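Side-chain contacts in conserved hypothetical protein MTH1747 (Methanothermobacter thermautotrophicus, PDB 1I36), which is of unknown function but binds NADP in a Rossmann-type domain and resembles 3-hydroxyacid dehydrogenases in structure: residues S17-R20 with E25-T28; F8-Q13 with G114-K119; V60-T65 with L70-R75. The protein carries 1 engineered substitution. All blocks are in the same frame, centred on the assembly; numbering follows the deposited sequence.

Interaction 1 of 3, residues S17-R20 with E25-T28; sequences SRLR and EVVT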
# COMPACT_ATOMS: atom_id res chain seq x y z
N SER A 17 7.87 -32.39 14.77
CA SER A 17 6.68 -33.01 15.30
C SER A 17 5.74 -33.49 14.17
O SER A 17 5.20 -34.61 14.22
CB SER A 17 5.99 -32.00 16.22
OG SER A 17 4.85 -32.54 16.83
N ARG A 18 5.59 -32.66 13.14
CA ARG A 18 4.74 -32.98 11.98
C ARG A 18 5.33 -34.15 11.19
O ARG A 18 4.63 -35.11 10.84
CB ARG A 18 4.57 -31.76 11.07
CG ARG A 18 3.80 -32.00 9.77
CD ARG A 18 2.41 -32.62 10.01
NE ARG A 18 1.56 -31.75 10.82
CZ ARG A 18 0.94 -30.67 10.34
NH1 ARG A 18 1.10 -30.31 9.07
NH2 ARG A 18 0.08 -29.99 11.11
N LEU A 19 6.62 -34.06 10.91
CA LEU A 19 7.32 -35.10 10.16
C LEU A 19 7.27 -36.45 10.89
O LEU A 19 7.07 -37.51 10.28
CB LEU A 19 8.79 -34.69 9.94
CG LEU A 19 9.05 -33.43 9.09
CD1 LEU A 19 10.52 -33.07 9.14
CD2 LEU A 19 8.64 -33.69 7.63
N ARG A 20 7.51 -36.43 12.20
CA ARG A 20 7.49 -37.65 12.99
C ARG A 20 6.12 -38.34 12.96
O ARG A 20 6.04 -39.55 12.81
CB ARG A 20 7.90 -37.33 14.43
CG ARG A 20 8.24 -38.56 15.23
CD ARG A 20 8.81 -38.22 16.60
NE ARG A 20 9.28 -39.43 17.27
CZ ARG A 20 8.50 -40.29 17.91
NH1 ARG A 20 7.19 -40.08 17.99
NH2 ARG A 20 9.01 -41.41 18.39
N GLU A 25 11.86 -40.46 10.50
CA GLU A 25 12.71 -40.48 11.68
C GLU A 25 13.44 -39.14 11.74
O GLU A 25 14.12 -38.78 10.80
CB GLU A 25 13.75 -41.59 11.62
CG GLU A 25 14.29 -41.86 13.02
CD GLU A 25 15.70 -42.38 13.05
OE1 GLU A 25 16.18 -42.92 12.02
OE2 GLU A 25 16.33 -42.25 14.12
N VAL A 26 13.24 -38.36 12.79
CA VAL A 26 13.88 -37.06 12.93
C VAL A 26 14.99 -37.17 13.97
O VAL A 26 14.78 -37.79 15.01
CB VAL A 26 12.84 -35.99 13.34
CG1 VAL A 26 11.73 -35.96 12.32
CG2 VAL A 26 12.19 -36.33 14.66
N VAL A 27 16.16 -36.60 13.67
CA VAL A 27 17.30 -36.69 14.59
C VAL A 27 17.96 -35.34 14.86
O VAL A 27 17.88 -34.43 14.04
CB VAL A 27 18.42 -37.68 14.09
CG1 VAL A 27 17.83 -38.99 13.57
CG2 VAL A 27 19.31 -37.03 13.06
N THR A 28 18.62 -35.22 16.00
CA THR A 28 19.30 -33.97 16.33
C THR A 28 20.36 -34.25 17.41
O THR A 28 20.28 -35.28 18.08
CB THR A 28 18.29 -32.92 16.87
OG1 THR A 28 18.88 -31.63 16.81
CG2 THR A 28 17.91 -33.21 18.30
O HOH W 1 12.17 -39.64 15.36
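R20, near the end of helix 10-21, touches V26 of strand 25-28 just where the two backbones come nearest, the CA atoms of R20 and E25 lying 6.1 Å apart as the chain turns from helix into strand. This is the second half of the first beta-alpha-beta unit of the Rossmann-type domain, strand 2-6, helix 10-21 and strand 25-28, in which the helix packs on the parallel sheet. V26 carries the strand side of the contact. With CG1 anti to the carbonyl carbon (chi1 -57°), that methyl faces the helix, meeting CB of L19 at 4.0 Å and lying 4.2 Å from the backbone N of R20. L19 turns the rest of its side chain onto V3 and F5 of strand 2-6, so that one leucine bridges the helix to the sheet while its CB receives the valine. The extended chain of R20 runs past V26, bringing CD to 4.3 Å from V26 CG2. The backbone of V26 is hydrogen-bonded to T47 of strand 47-48. Beside this packing, one water accepts a hydrogen bond from V26 N at 3.1 Å and a weak one from R20 NE at 3.5 Å.

Interaction 2 of 3, residues F8-Q13 with G114-K119; sequences FGEVAQ and GSVRRK. With NAP (NADP nicotinamide-adenine-dinucleotide phosphate), chain C.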
# COMPACT_ATOMS: atom_id res chain seq x y z
N PHE A 8 17.22 -26.85 17.96
CA PHE A 8 15.94 -27.52 18.19
C PHE A 8 15.06 -26.66 19.04
O PHE A 8 14.76 -26.97 20.20
CB PHE A 8 16.11 -28.95 18.75
CG PHE A 8 14.96 -29.85 18.42
CD1 PHE A 8 14.96 -30.60 17.25
CD2 PHE A 8 13.84 -29.91 19.25
CE1 PHE A 8 13.86 -31.40 16.90
CE2 PHE A 8 12.74 -30.70 18.91
CZ PHE A 8 12.75 -31.44 17.73
N GLY A 9 14.71 -25.53 18.46
CA GLY A 9 13.86 -24.54 19.09
C GLY A 9 12.44 -24.64 18.60
O GLY A 9 12.00 -25.73 18.25
N GLU A 10 11.74 -23.51 18.56
CA GLU A 10 10.35 -23.48 18.15
C GLU A 10 10.08 -23.97 16.73
O GLU A 10 9.12 -24.71 16.50
CB GLU A 10 9.75 -22.08 18.33
CG GLU A 10 8.30 -22.02 17.89
CD GLU A 10 7.57 -20.77 18.37
OE1 GLU A 10 8.12 -19.66 18.27
OE2 GLU A 10 6.42 -20.91 18.84
N VAL A 11 10.86 -23.49 15.77
CA VAL A 11 10.69 -23.93 14.38
C VAL A 11 10.95 -25.42 14.23
O VAL A 11 10.10 -26.15 13.72
CB VAL A 11 11.63 -23.17 13.45
CG1 VAL A 11 11.62 -23.78 12.05
CG2 VAL A 11 11.19 -21.71 13.43
N ALA A 12 12.11 -25.88 14.69
CA ALA A 12 12.47 -27.29 14.59
C ALA A 12 11.44 -28.20 15.26
O ALA A 12 11.07 -29.24 14.72
CB ALA A 12 13.86 -27.52 15.24
N GLN A 13 10.98 -27.81 16.45
CA GLN A 13 9.98 -28.62 17.16
C GLN A 13 8.71 -28.78 16.33
O GLN A 13 8.20 -29.88 16.18
CB GLN A 13 9.60 -27.98 18.50
CG GLN A 13 8.53 -28.78 19.29
CD GLN A 13 8.16 -28.15 20.64
OE1 GLN A 13 8.43 -26.97 20.90
NE2 GLN A 13 7.48 -28.93 21.50
N GLY A 114 5.01 -16.87 7.34
CA GLY A 114 3.91 -16.65 8.26
C GLY A 114 4.32 -16.80 9.70
O GLY A 114 5.50 -16.61 10.06
N SER A 115 3.35 -17.15 10.54
CA SER A 115 3.57 -17.32 11.96
C SER A 115 3.63 -18.80 12.35
O SER A 115 2.64 -19.51 12.23
CB SER A 115 2.43 -16.65 12.74
OG SER A 115 2.46 -16.98 14.12
N VAL A 116 4.80 -19.26 12.80
CA VAL A 116 4.95 -20.65 13.22
C VAL A 116 3.97 -20.92 14.36
O VAL A 116 3.26 -21.92 14.37
CB VAL A 116 6.40 -20.94 13.69
CG1 VAL A 116 6.52 -22.35 14.21
CG2 VAL A 116 7.38 -20.75 12.53
N ARG A 117 3.92 -19.96 15.29
CA ARG A 117 3.07 -19.98 16.47
C ARG A 117 1.59 -20.15 16.15
O ARG A 117 0.90 -20.93 16.80
CB ARG A 117 3.24 -18.66 17.24
CG ARG A 117 2.48 -18.56 18.54
CD ARG A 117 3.14 -19.34 19.68
NE ARG A 117 4.56 -19.04 19.92
CZ ARG A 117 5.12 -17.83 19.98
NH1 ARG A 117 4.39 -16.73 19.80
NH2 ARG A 117 6.41 -17.71 20.24
N ARG A 118 1.09 -19.41 15.17
CA ARG A 118 -0.31 -19.52 14.82
C ARG A 118 -0.70 -20.55 13.79
O ARG A 118 -1.81 -21.09 13.84
CB ARG A 118 -0.86 -18.15 14.43
CG ARG A 118 -1.09 -17.23 15.62
CD ARG A 118 -1.78 -15.94 15.21
NE ARG A 118 -0.90 -15.08 14.42
CZ ARG A 118 -1.08 -13.77 14.28
NH1 ARG A 118 -2.10 -13.17 14.87
NH2 ARG A 118 -0.21 -13.06 13.56
N LYS A 119 0.21 -20.87 12.87
CA LYS A 119 -0.11 -21.83 11.83
C LYS A 119 0.48 -23.21 12.06
O LYS A 119 0.08 -24.16 11.41
CB LYS A 119 0.34 -21.31 10.46
CG LYS A 119 -0.16 -19.92 10.07
CD LYS A 119 -1.68 -19.88 9.81
CE LYS A 119 -2.11 -20.68 8.58
NZ LYS A 119 -2.14 -22.16 8.81
PA NAP C . 14.61 -20.69 19.19
O1A NAP C . 15.40 -19.47 19.12
O2A NAP C . 13.20 -21.01 19.20
O5B NAP C . 15.49 -22.00 18.64
C5B NAP C . 16.92 -22.03 18.06
C4B NAP C . 17.43 -23.13 18.86
O4B NAP C . 18.88 -23.18 18.15
C3B NAP C . 18.08 -23.09 19.92
O3B NAP C . 17.18 -24.06 20.26
C2B NAP C . 19.41 -23.37 20.51
O2B NAP C . 19.86 -24.18 21.35
C1B NAP C . 19.86 -23.56 19.19
N9A NAP C . 21.19 -22.95 18.96
C8A NAP C . 21.82 -21.73 19.22
N7A NAP C . 23.08 -21.75 18.86
C5A NAP C . 23.30 -23.01 18.33
C6A NAP C . 24.46 -23.65 17.77
N6A NAP C . 25.63 -23.03 17.67
N1A NAP C . 24.33 -24.96 17.32
C2A NAP C . 23.13 -25.61 17.42
N3A NAP C . 22.01 -25.07 17.94
C4A NAP C . 22.17 -23.75 18.38
O3 NAP C . 14.39 -20.16 17.63
PN NAP C . 13.21 -20.42 16.43
O1N NAP C . 12.03 -19.56 16.73
O2N NAP C . 13.05 -21.88 16.45
O5D NAP C . 13.75 -20.05 14.99
C5D NAP C . 14.87 -20.75 14.39
C4D NAP C . 15.28 -20.00 13.14
O4D NAP C . 14.24 -19.78 12.14
C3D NAP C . 15.85 -18.58 13.39
O3D NAP C . 17.00 -18.20 12.57
C2D NAP C . 14.71 -17.64 13.16
O2D NAP C . 15.11 -16.35 12.82
C1D NAP C . 13.92 -18.38 12.06
N1N NAP C . 12.48 -18.07 12.04
C2N NAP C . 11.68 -18.33 13.16
C3N NAP C . 10.29 -18.00 13.02
C7N NAP C . 9.34 -18.23 14.10
O7N NAP C . 8.14 -17.94 13.97
N7N NAP C . 9.73 -18.76 15.29
C4N NAP C . 9.82 -17.45 11.81
C5N NAP C . 10.62 -17.20 10.74
C6N NAP C . 11.95 -17.52 10.86
P2B NAP C . 19.94 -23.52 22.88
O1X NAP C . 18.55 -23.38 23.44
O2X NAP C . 20.73 -24.54 23.53
O3X NAP C . 20.53 -22.21 22.73
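E10 stretches out from the first turn of helix 10-21, its chi1 of 179° setting CG trans to the main-chain nitrogen and the chain extended beyond, while R117 folds back through bends at chi2 and chi3 to meet it. The two side chains cross at about a right angle, and R117 NE donates to the syn lone pair of E10 OE2 at 2.9 Å. This salt bridge is far from straight: the N-H...O angle is 135°, and the oxygen is tilted out of the guanidinium plane. Next to it, V116 CG1 packs against E10 CG, and the CG2 methyls of V11 and V116 meet at 4.0 Å. V116 CG2 also lies 3.2 Å from the carboxamide oxygen O7N of NADP, whereas V11 CG2 rests by C2N of the nicotinamide ring. The turn into helix 10-21 belongs to the glycine-rich dinucleotide-binding motif. E10 N donates to NADP O2A at 3.0 Å. V11 N donates to NADP O2N at 2.8 Å, and both phosphates of the bridge are thus gripped. The other carboxylate oxygen, E10 OE1, accepts a weak bond from N7N of NADP. Replacing E10 by alanine would probably leave R117 without its carboxylate mate and the nicotinamide amide without its weak partner. E10 thus has two roles, one oxygen for R117 and one for the cofactor, which links helix 116-119 to the nicotinamide end of NADP.

Interaction 3 of 3, residues V60-T65 with L70-R75; sequences VISAVT and LGAARR. With NAP (NADP nicotinamide-adenine-dinucleotide phosphate), chain C.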
# COMPACT_ATOMS: atom_id res chain seq x y z
N VAL A 60 19.18 -32.07 6.00
CA VAL A 60 19.65 -31.45 7.22
C VAL A 60 19.06 -30.04 7.25
O VAL A 60 19.29 -29.26 6.32
CB VAL A 60 21.17 -31.32 7.20
CG1 VAL A 60 21.65 -30.62 8.48
CG2 VAL A 60 21.82 -32.75 7.09
N ILE A 61 18.28 -29.73 8.27
CA ILE A 61 17.67 -28.41 8.38
C ILE A 61 18.33 -27.61 9.52
O ILE A 61 18.41 -28.09 10.64
CB ILE A 61 16.13 -28.53 8.68
CG1 ILE A 61 15.40 -29.23 7.50
CG2 ILE A 61 15.53 -27.15 8.91
CD1 ILE A 61 13.96 -29.61 7.82
N SER A 62 18.78 -26.41 9.19
CA SER A 62 19.43 -25.50 10.13
C SER A 62 18.36 -24.49 10.59
O SER A 62 17.92 -23.67 9.80
CB SER A 62 20.56 -24.74 9.44
OG SER A 62 21.10 -23.75 10.30
N ALA A 63 17.96 -24.58 11.85
CA ALA A 63 16.95 -23.70 12.42
C ALA A 63 17.51 -23.22 13.76
O ALA A 63 17.07 -23.65 14.84
CB ALA A 63 15.65 -24.48 12.63
N VAL A 64 18.59 -22.46 13.67
CA VAL A 64 19.27 -21.94 14.86
C VAL A 64 18.88 -20.48 15.01
O VAL A 64 17.70 -20.17 14.89
CB VAL A 64 20.81 -22.12 14.70
CG1 VAL A 64 21.14 -23.60 14.78
CG2 VAL A 64 21.28 -21.57 13.34
N THR A 65 19.80 -19.58 15.34
CA THR A 65 19.45 -18.16 15.43
C THR A 65 20.21 -17.43 14.31
O THR A 65 21.21 -17.95 13.79
CB THR A 65 19.81 -17.57 16.82
OG1 THR A 65 21.22 -17.65 17.02
CG2 THR A 65 19.11 -18.36 17.91
N LEU A 70 25.85 -18.70 10.03
CA LEU A 70 27.08 -18.93 9.24
C LEU A 70 27.98 -19.95 9.91
O LEU A 70 28.53 -20.81 9.24
CB LEU A 70 27.87 -17.65 9.00
CG LEU A 70 27.35 -16.73 7.91
CD1 LEU A 70 28.29 -15.49 7.84
CD2 LEU A 70 27.27 -17.48 6.56
N GLY A 71 28.13 -19.84 11.23
CA GLY A 71 28.96 -20.80 11.95
C GLY A 71 28.43 -22.22 11.83
O GLY A 71 29.21 -23.17 11.72
N ALA A 72 27.11 -22.38 11.90
CA ALA A 72 26.49 -23.69 11.77
C ALA A 72 26.77 -24.25 10.38
O ALA A 72 27.06 -25.42 10.25
CB ALA A 72 24.97 -23.58 11.99
N ALA A 73 26.67 -23.41 9.34
CA ALA A 73 26.93 -23.89 7.98
C ALA A 73 28.40 -24.28 7.79
O ALA A 73 28.71 -25.24 7.07
CB ALA A 73 26.54 -22.80 6.96
N ARG A 74 29.32 -23.47 8.34
CA ARG A 74 30.74 -23.79 8.24
C ARG A 74 30.96 -25.19 8.82
O ARG A 74 31.55 -26.04 8.16
CB ARG A 74 31.58 -22.74 9.02
CG ARG A 74 33.08 -23.15 9.21
CD ARG A 74 33.84 -23.12 7.92
NE ARG A 74 34.17 -21.76 7.51
CZ ARG A 74 34.91 -21.45 6.45
NH1 ARG A 74 35.41 -22.39 5.67
NH2 ARG A 74 35.16 -20.18 6.19
N ARG A 75 30.42 -25.46 10.01
CA ARG A 75 30.60 -26.78 10.62
C ARG A 75 29.93 -27.92 9.85
O ARG A 75 30.52 -28.98 9.66
CB ARG A 75 30.05 -26.80 12.05
CG ARG A 75 30.92 -26.05 13.04
CD ARG A 75 30.41 -26.22 14.46
NE ARG A 75 29.17 -25.48 14.66
CZ ARG A 75 29.09 -24.18 14.94
NH1 ARG A 75 30.19 -23.45 15.06
NH2 ARG A 75 27.90 -23.59 15.05
PA NAP C . 14.61 -20.69 19.19
O1A NAP C . 15.40 -19.47 19.12
O2A NAP C . 13.20 -21.01 19.20
O5B NAP C . 15.49 -22.00 18.64
C5B NAP C . 16.92 -22.03 18.06
C4B NAP C . 17.43 -23.13 18.86
O4B NAP C . 18.88 -23.18 18.15
C3B NAP C . 18.08 -23.09 19.92
O3B NAP C . 17.18 -24.06 20.26
C2B NAP C . 19.41 -23.37 20.51
O2B NAP C . 19.86 -24.18 21.35
C1B NAP C . 19.86 -23.56 19.19
N9A NAP C . 21.19 -22.95 18.96
C8A NAP C . 21.82 -21.73 19.22
N7A NAP C . 23.08 -21.75 18.86
C5A NAP C . 23.30 -23.01 18.33
C6A NAP C . 24.46 -23.65 17.77
N6A NAP C . 25.63 -23.03 17.67
N1A NAP C . 24.33 -24.96 17.32
C2A NAP C . 23.13 -25.61 17.42
N3A NAP C . 22.01 -25.07 17.94
C4A NAP C . 22.17 -23.75 18.38
O3 NAP C . 14.39 -20.16 17.63
PN NAP C . 13.21 -20.42 16.43
O1N NAP C . 12.03 -19.56 16.73
O2N NAP C . 13.05 -21.88 16.45
O5D NAP C . 13.75 -20.05 14.99
C5D NAP C . 14.87 -20.75 14.39
C4D NAP C . 15.28 -20.00 13.14
O4D NAP C . 14.24 -19.78 12.14
C3D NAP C . 15.85 -18.58 13.39
O3D NAP C . 17.00 -18.20 12.57
C2D NAP C . 14.71 -17.64 13.16
O2D NAP C . 15.11 -16.35 12.82
C1D NAP C . 13.92 -18.38 12.06
N1N NAP C . 12.48 -18.07 12.04
C2N NAP C . 11.68 -18.33 13.16
C3N NAP C . 10.29 -18.00 13.02
C7N NAP C . 9.34 -18.23 14.10
O7N NAP C . 8.14 -17.94 13.97
N7N NAP C . 9.73 -18.76 15.29
C4N NAP C . 9.82 -17.45 11.81
C5N NAP C . 10.62 -17.20 10.74
C6N NAP C . 11.95 -17.52 10.86
P2B NAP C . 19.94 -23.52 22.88
O1X NAP C . 18.55 -23.38 23.44
O2X NAP C . 20.73 -24.54 23.53
O3X NAP C . 20.53 -22.21 22.73
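A72 meets S62 and V64 through a single methyl group, where helix 69-77 packs beside the end of strand 59-62 in a beta-alpha-beta unit of the Rossmann-type domain. Along the helix, L70 comes first and turns from the strand toward helix 92-101, where it touches T94 and A98. G71 follows, and its carbonyl oxygen lies over the centre of one face of the R75 guanidinium. A72 then points its CB at the strand, 4.2 Å from S62 OG and 4.4 Å from V64 CG2. The S62 hydroxyl has its polar partner in N88 ND2, and against the alanine methyl it makes only van der Waals contact. V64, with CG1 anti to its carbonyl carbon (chi1 -70°), directs that methyl to the adenine, 3.6 Å from N3A of NADP, and leaves CG2 for A72. A73 packs on Y84 and L101, and R74 also lies on L101. R75, bent at chi3, brings NH2 to 3.5 Å from the adenine amino nitrogen N6A, an oblique approach at the adenine end of the pocket. Its side chain also lies on E51 and Y55 of helix 51-55, while strand 59-62 runs between strands 2-6 and 83-86, hydrogen-bonded to both.

Overall arrangement
From the N terminus, the chain leaves strand 2-6 and enters helix 10-21, whose first turn belongs to interaction 2 and whose later turns belong to interaction 1. Interaction 1 closes a short local loop onto strand 25-28. Interaction 3 follows in series, closing a similar loop between strand 59-62 of the same sheet and helix 69-77. Both are nested inside the much longer loop of about 100 residues that interaction 2 closes when helix 116-119 returns to helix 10-21. Interaction 2 touches both others, through F8 packing on T28 and V11 on A63. Interactions 2 and 3 also share NADP, the first mainly at the nicotinamide and pyrophosphate, the second at the adenine and riboses.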